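Local coordinates for protein AlyGC (Glaciecola chathamensis, PDB 5GKD) that acts as a polysaccharide lyase of family 6 that cleaves alginate, probably by beta-elimination, and carries a calcium ion, at residues A[55-66]-A[77-87]. Residues are numbered along the deposited sequence; the frame is centred on the assembly and turned at random.
Sequences PGKVFLTGQSNL and GLVFKDGYTPT
With chi2 bent to 58°, Q63 folds back so that NE2 sits over the centre of the Y84 ring, 3.2 Å above its plane, and donates to Y84 O; glutamine joins a flexible chain to an amide N-H. K81 starts from a chi1 of 73° and runs extended, CD and CE passing the CD1-CE1 side of F59; lysine has the length and charge to bring NZ over one face, near the rim, a cation-pi contact 3.9 Å from the ring centroid. On one sheet face L60 and F80 meet through apolar side-chain atoms: L60 CB lies above the F80 ring, and L60 CD2 is 3.9 Å from F80 CE2. Strands 58-62 and 78-81 pair in parallel, L60 N donating to V79 O at 2.8 Å. A beta bulge follows, where G62 suits a positive phi and any CB on G83 would strike G62 O. An alanine at Q63 would probably leave Y84 O without its side-chain donor and the ring face without its amide cover. Both strands belong to successive coils of the right-handed parallel beta-helix expected for this pectate-lyase-like family: 29-32 pairs with 58-62 on its other side, V36 of strand 35-41 packs on L60, and V90 of strand 89-92 touches F80.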
ATOM      1  N   PRO A  55     -25.727 -27.074  16.792  1.00 22.18           N
ATOM      2  CA  PRO A  55     -25.204 -25.707  16.896  1.00 19.28           C
ATOM      3  C   PRO A  55     -23.831 -25.735  17.543  1.00 22.80           C
ATOM      4  O   PRO A  55     -23.620 -26.404  18.550  1.00 23.50           O
ATOM      5  CB  PRO A  55     -26.249 -24.990  17.754  1.00 20.27           C
ATOM      6  CG  PRO A  55     -27.546 -25.766  17.468  1.00 22.60           C
ATOM      7  CD  PRO A  55     -27.087 -27.203  17.342  1.00 21.62           C
ATOM      8  N   GLY A  56     -22.872 -25.087  16.890  1.00 20.24           N
ATOM      9  CA  GLY A  56     -21.496 -25.094  17.311  1.00 20.27           C
ATOM     10  C   GLY A  56     -20.615 -26.055  16.543  1.00 23.17           C
ATOM     11  O   GLY A  56     -19.399 -26.020  16.727  1.00 22.34           O
ATOM     12  N   LYS A  57     -21.194 -26.916  15.696  1.00 22.17           N
ATOM     13  CA  LYS A  57     -20.413 -27.809  14.843  1.00 21.88           C
ATOM     14  C   LYS A  57     -20.618 -27.563  13.353  1.00 20.46           C
ATOM     15  O   LYS A  57     -20.046 -28.294  12.536  1.00 24.60           O
ATOM     16  CB  LYS A  57     -20.741 -29.277  15.160  1.00 22.54           C
ATOM     17  CG  LYS A  57     -20.312 -29.710  16.555  1.00 23.95           C
ATOM     18  CD  LYS A  57     -20.656 -31.168  16.849  1.00 27.96           C
ATOM     19  CE  LYS A  57     -19.970 -31.632  18.128  1.00 36.65           C
ATOM     20  NZ  LYS A  57     -20.413 -32.977  18.601  1.00 49.37           N
ATOM     21  N   VAL A  58     -21.443 -26.593  12.972  1.00 21.81           N
ATOM     22  CA  VAL A  58     -21.615 -26.197  11.577  1.00 17.30           C
ATOM     23  C   VAL A  58     -20.945 -24.848  11.397  1.00 19.87           C
ATOM     24  O   VAL A  58     -21.396 -23.830  11.940  1.00 20.27           O
ATOM     25  CB  VAL A  58     -23.092 -26.139  11.166  1.00 18.95           C
ATOM     26  CG1 VAL A  58     -23.236 -25.558   9.773  1.00 17.05           C
ATOM     27  CG2 VAL A  58     -23.717 -27.515  11.260  1.00 18.14           C
ATOM     28  N   PHE A  59     -19.880 -24.840  10.615  1.00 20.35           N
ATOM     29  CA  PHE A  59     -19.098 -23.652  10.340  1.00 19.18           C
ATOM     30  C   PHE A  59     -19.261 -23.277   8.884  1.00 18.92           C
ATOM     31  O   PHE A  59     -19.197 -24.145   8.010  1.00 24.03           O
ATOM     32  CB  PHE A  59     -17.620 -23.900  10.651  1.00 20.48           C
ATOM     33  CG  PHE A  59     -17.378 -24.351  12.046  1.00 21.63           C
ATOM     34  CD1 PHE A  59     -17.377 -23.439  13.087  1.00 20.71           C
ATOM     35  CD2 PHE A  59     -17.166 -25.689  12.328  1.00 24.16           C
ATOM     36  CE1 PHE A  59     -17.154 -23.845  14.378  1.00 23.61           C
ATOM     37  CE2 PHE A  59     -16.949 -26.102  13.631  1.00 25.55           C
ATOM     38  CZ  PHE A  59     -16.943 -25.175  14.655  1.00 25.48           C
ATOM     39  N   LEU A  60     -19.463 -21.998   8.632  1.00 19.80           N
ATOM     40  CA  LEU A  60     -19.465 -21.449   7.287  1.00 18.21           C
ATOM     41  C   LEU A  60     -18.231 -20.569   7.176  1.00 20.40           C
ATOM     42  O   LEU A  60     -18.137 -19.540   7.852  1.00 16.64           O
ATOM     43  CB  LEU A  60     -20.743 -20.674   6.993  1.00 15.72           C
ATOM     44  CG  LEU A  60     -21.861 -21.549   6.430  1.00 20.42           C
ATOM     45  CD1 LEU A  60     -22.366 -22.481   7.489  1.00 19.82           C
ATOM     46  CD2 LEU A  60     -22.994 -20.741   5.850  1.00 19.40           C
ATOM     47  N   THR A  61     -17.294 -20.973   6.322  1.00 17.23           N
ATOM     48  CA  THR A  61     -15.957 -20.397   6.289  1.00 18.24           C
ATOM     49  C   THR A  61     -15.621 -19.903   4.882  1.00 18.75           C
ATOM     50  O   THR A  61     -16.382 -20.077   3.927  1.00 20.13           O
ATOM     51  CB  THR A  61     -14.900 -21.409   6.754  1.00 21.87           C
ATOM     52  OG1 THR A  61     -14.780 -22.477   5.796  1.00 21.62           O
ATOM     53  CG2 THR A  61     -15.261 -21.978   8.114  1.00 18.34           C
ATOM     54  N   GLY A  62     -14.463 -19.277   4.763  1.00 18.15           N
ATOM     55  CA  GLY A  62     -14.074 -18.712   3.485  1.00 21.43           C
ATOM     56  C   GLY A  62     -15.046 -17.634   3.065  1.00 20.58           C
ATOM     57  O   GLY A  62     -15.555 -16.868   3.889  1.00 18.39           O
ATOM     58  N   GLN A  63     -15.332 -17.584   1.764  1.00 21.94           N
ATOM     59  CA  GLN A  63     -16.216 -16.553   1.216  1.00 22.22           C
ATOM     60  C   GLN A  63     -17.654 -17.062   1.229  1.00 20.31           C
ATOM     61  O   GLN A  63     -18.273 -17.306   0.201  1.00 23.00           O
ATOM     62  CB  GLN A  63     -15.760 -16.127  -0.173  1.00 19.73           C
ATOM     63  CG  GLN A  63     -14.637 -15.101  -0.125  1.00 23.31           C
ATOM     64  CD  GLN A  63     -13.432 -15.632   0.640  1.00 25.56           C
ATOM     65  OE1 GLN A  63     -12.672 -16.452   0.121  1.00 30.44           O
ATOM     66  NE2 GLN A  63     -13.285 -15.215   1.888  1.00 24.58           N
ATOM     67  N   SER A  64     -18.167 -17.224   2.450  1.00 20.44           N
ATOM     68  CA  SER A  64     -19.532 -17.635   2.735  1.00 18.28           C
ATOM     69  C   SER A  64     -20.348 -16.425   3.153  1.00 19.30           C
ATOM     70  O   SER A  64     -19.807 -15.425   3.629  1.00 18.80           O
ATOM     71  CB  SER A  64     -19.575 -18.676   3.855  1.00 16.85           C
ATOM     72  OG  SER A  64     -19.002 -19.897   3.475  1.00 19.87           O
ATOM     73  N   ASN A  65     -21.660 -16.528   2.975  1.00 17.28           N
ATOM     74  CA  ASN A  65     -22.574 -15.493   3.440  1.00 19.95           C
ATOM     75  C   ASN A  65     -23.977 -16.090   3.458  1.00 18.51           C
ATOM     76  O   ASN A  65     -24.169 -17.272   3.167  1.00 20.05           O
ATOM     77  CB  ASN A  65     -22.470 -14.223   2.583  1.00 21.66           C
ATOM     78  CG  ASN A  65     -22.895 -14.436   1.128  1.00 21.53           C
ATOM     79  OD1 ASN A  65     -23.591 -15.386   0.799  1.00 21.47           O
ATOM     80  ND2 ASN A  65     -22.470 -13.530   0.257  1.00 20.16           N
ATOM     81  N   LEU A  66     -24.958 -15.268   3.824  1.00 19.88           N
ATOM     82  CA  LEU A  66     -26.332 -15.734   3.982  1.00 19.30           C
ATOM     83  C   LEU A  66     -27.305 -14.650   3.546  1.00 19.05           C
ATOM     84  O   LEU A  66     -27.171 -13.489   3.948  1.00 19.06           O
ATOM     85  CB  LEU A  66     -26.617 -16.141   5.431  1.00 18.11           C
ATOM     86  CG  LEU A  66     -28.075 -16.378   5.849  1.00 17.80           C
ATOM     87  CD1 LEU A  66     -28.695 -17.520   5.073  1.00 16.86           C
ATOM     88  CD2 LEU A  66     -28.170 -16.640   7.343  1.00 17.47           C
ATOM     89  N   GLY A  77     -28.327 -21.598  14.532  1.00 17.91           N
ATOM     90  CA  GLY A  77     -27.319 -22.601  14.830  1.00 19.13           C
ATOM     91  C   GLY A  77     -26.180 -22.685  13.845  1.00 19.55           C
ATOM     92  O   GLY A  77     -25.746 -23.793  13.508  1.00 21.97           O
ATOM     93  N   LEU A  78     -25.686 -21.544  13.370  1.00 15.58           N
ATOM     94  CA  LEU A  78     -24.555 -21.483  12.453  1.00 17.86           C
ATOM     95  C   LEU A  78     -23.450 -20.627  13.058  1.00 17.46           C
ATOM     96  O   LEU A  78     -23.708 -19.718  13.855  1.00 20.11           O
ATOM     97  CB  LEU A  78     -24.968 -20.890  11.089  1.00 18.04           C
ATOM     98  CG  LEU A  78     -26.221 -21.462  10.411  1.00 17.05           C
ATOM     99  CD1 LEU A  78     -26.550 -20.701   9.137  1.00 12.91           C
ATOM    100  CD2 LEU A  78     -26.022 -22.955  10.143  1.00 18.51           C
ATOM    101  N   VAL A  79     -22.220 -20.911  12.652  1.00 18.21           N
ATOM    102  CA  VAL A  79     -21.046 -20.141  13.039  1.00 15.88           C
ATOM    103  C   VAL A  79     -20.334 -19.701  11.764  1.00 19.46           C
ATOM    104  O   VAL A  79     -19.893 -20.550  10.976  1.00 17.82           O
ATOM    105  CB  VAL A  79     -20.087 -20.947  13.925  1.00 18.14           C
ATOM    106  CG1 VAL A  79     -18.856 -20.099  14.281  1.00 15.53           C
ATOM    107  CG2 VAL A  79     -20.789 -21.434  15.193  1.00 18.23           C
ATOM    108  N   PHE A  80     -20.223 -18.386  11.555  1.00 18.63           N
ATOM    109  CA  PHE A  80     -19.344 -17.841  10.528  1.00 16.05           C
ATOM    110  C   PHE A  80     -18.005 -17.502  11.174  1.00 18.24           C
ATOM    111  O   PHE A  80     -17.952 -16.751  12.152  1.00 18.57           O
ATOM    112  CB  PHE A  80     -19.925 -16.598   9.851  1.00 15.65           C
ATOM    113  CG  PHE A  80     -21.219 -16.827   9.125  1.00 15.82           C
ATOM    114  CD1 PHE A  80     -22.419 -16.948   9.825  1.00 18.11           C
ATOM    115  CD2 PHE A  80     -21.250 -16.879   7.750  1.00 16.67           C
ATOM    116  CE1 PHE A  80     -23.616 -17.170   9.161  1.00 15.03           C
ATOM    117  CE2 PHE A  80     -22.444 -17.086   7.075  1.00 19.01           C
ATOM    118  CZ  PHE A  80     -23.625 -17.228   7.780  1.00 17.34           C
ATOM    119  N   LYS A  81     -16.930 -18.060  10.625  1.00 18.64           N
ATOM    120  CA  LYS A  81     -15.573 -17.827  11.102  1.00 19.53           C
ATOM    121  C   LYS A  81     -14.627 -18.205   9.976  1.00 18.51           C
ATOM    122  O   LYS A  81     -15.035 -18.815   8.987  1.00 18.18           O
ATOM    123  CB  LYS A  81     -15.271 -18.642  12.366  1.00 19.76           C
ATOM    124  CG  LYS A  81     -15.089 -20.131  12.091  1.00 20.96           C
ATOM    125  CD  LYS A  81     -14.650 -20.884  13.340  1.00 24.00           C
ATOM    126  CE  LYS A  81     -14.157 -22.271  12.973  1.00 28.49           C
ATOM    127  NZ  LYS A  81     -13.759 -23.084  14.162  1.00 35.55           N
ATOM    128  N   ASP A  82     -13.352 -17.853  10.148  1.00 22.46           N
ATOM    129  CA  ASP A  82     -12.285 -18.185   9.192  1.00 19.15           C
ATOM    130  C   ASP A  82     -12.668 -17.795   7.771  1.00 18.43           C
ATOM    131  O   ASP A  82     -12.565 -18.590   6.840  1.00 19.57           O
ATOM    132  CB  ASP A  82     -11.924 -19.671   9.249  1.00 20.20           C
ATOM    133  CG  ASP A  82     -11.438 -20.110  10.617  1.00 23.39           C
ATOM    134  OD1 ASP A  82     -10.869 -19.289  11.359  1.00 28.15           O
ATOM    135  OD2 ASP A  82     -11.622 -21.292  10.946  1.00 27.80           O
ATOM    136  N   GLY A  83     -13.126 -16.561   7.603  1.00 18.20           N
ATOM    137  CA  GLY A  83     -13.453 -16.082   6.275  1.00 19.16           C
ATOM    138  C   GLY A  83     -13.992 -14.670   6.295  1.00 21.53           C
ATOM    139  O   GLY A  83     -13.740 -13.907   7.231  1.00 18.47           O
ATOM    140  N   TYR A  84     -14.718 -14.324   5.234  1.00 20.10           N
ATOM    141  CA  TYR A  84     -15.304 -13.000   5.094  1.00 17.53           C
ATOM    142  C   TYR A  84     -16.204 -13.002   3.867  1.00 19.60           C
ATOM    143  O   TYR A  84     -15.959 -13.735   2.906  1.00 19.82           O
ATOM    144  CB  TYR A  84     -14.237 -11.899   4.995  1.00 17.61           C
ATOM    145  CG  TYR A  84     -13.209 -12.112   3.898  1.00 18.95           C
ATOM    146  CD1 TYR A  84     -12.097 -12.908   4.109  1.00 19.68           C
ATOM    147  CD2 TYR A  84     -13.347 -11.510   2.663  1.00 19.94           C
ATOM    148  CE1 TYR A  84     -11.161 -13.093   3.124  1.00 23.10           C
ATOM    149  CE2 TYR A  84     -12.416 -11.698   1.669  1.00 22.32           C
ATOM    150  CZ  TYR A  84     -11.325 -12.495   1.910  1.00 23.09           C
ATOM    151  OH  TYR A  84     -10.394 -12.689   0.932  1.00 28.15           O
ATOM    152  N   THR A  85     -17.267 -12.204   3.926  1.00 19.58           N
ATOM    153  CA  THR A  85     -18.252 -12.235   2.861  1.00 18.53           C
ATOM    154  C   THR A  85     -17.664 -11.652   1.577  1.00 21.25           C
ATOM    155  O   THR A  85     -16.967 -10.634   1.615  1.00 22.50           O
ATOM    156  CB  THR A  85     -19.512 -11.464   3.234  1.00 18.48           C
ATOM    157  OG1 THR A  85     -20.433 -11.559   2.139  1.00 19.89           O
ATOM    158  CG2 THR A  85     -19.215  -9.979   3.516  1.00 15.51           C
ATOM    159  N   PRO A  86     -17.902 -12.293   0.431  1.00 21.03           N
ATOM    160  CA  PRO A  86     -17.496 -11.702  -0.849  1.00 21.04           C
ATOM    161  C   PRO A  86     -18.439 -10.608  -1.336  1.00 25.02           C
ATOM    162  O   PRO A  86     -18.111  -9.925  -2.318  1.00 23.21           O
ATOM    163  CB  PRO A  86     -17.516 -12.906  -1.795  1.00 19.66           C
ATOM    164  CG  PRO A  86     -18.601 -13.743  -1.254  1.00 22.17           C
ATOM    165  CD  PRO A  86     -18.560 -13.598   0.247  1.00 18.79           C
ATOM    166  N   THR A  87     -19.595 -10.418  -0.698  1.00 21.47           N
ATOM    167  CA  THR A  87     -20.514  -9.364  -1.114  1.00 21.36           C
ATOM    168  C   THR A  87     -20.431  -8.196  -0.132  1.00 20.86           C
ATOM    169  O   THR A  87     -19.413  -8.006   0.557  1.00 20.88           O
ATOM    170  CB  THR A  87     -21.944  -9.919  -1.254  1.00 22.92           C
ATOM    171  OG1 THR A  87     -22.409 -10.411  -0.000  1.00 22.05           O
ATOM    172  CG2 THR A  87     -21.998 -11.054  -2.276  1.00 19.05           C
TER
HETATM  173  O   HOH W   1     -23.044 -24.236  14.130  1.00 17.02           O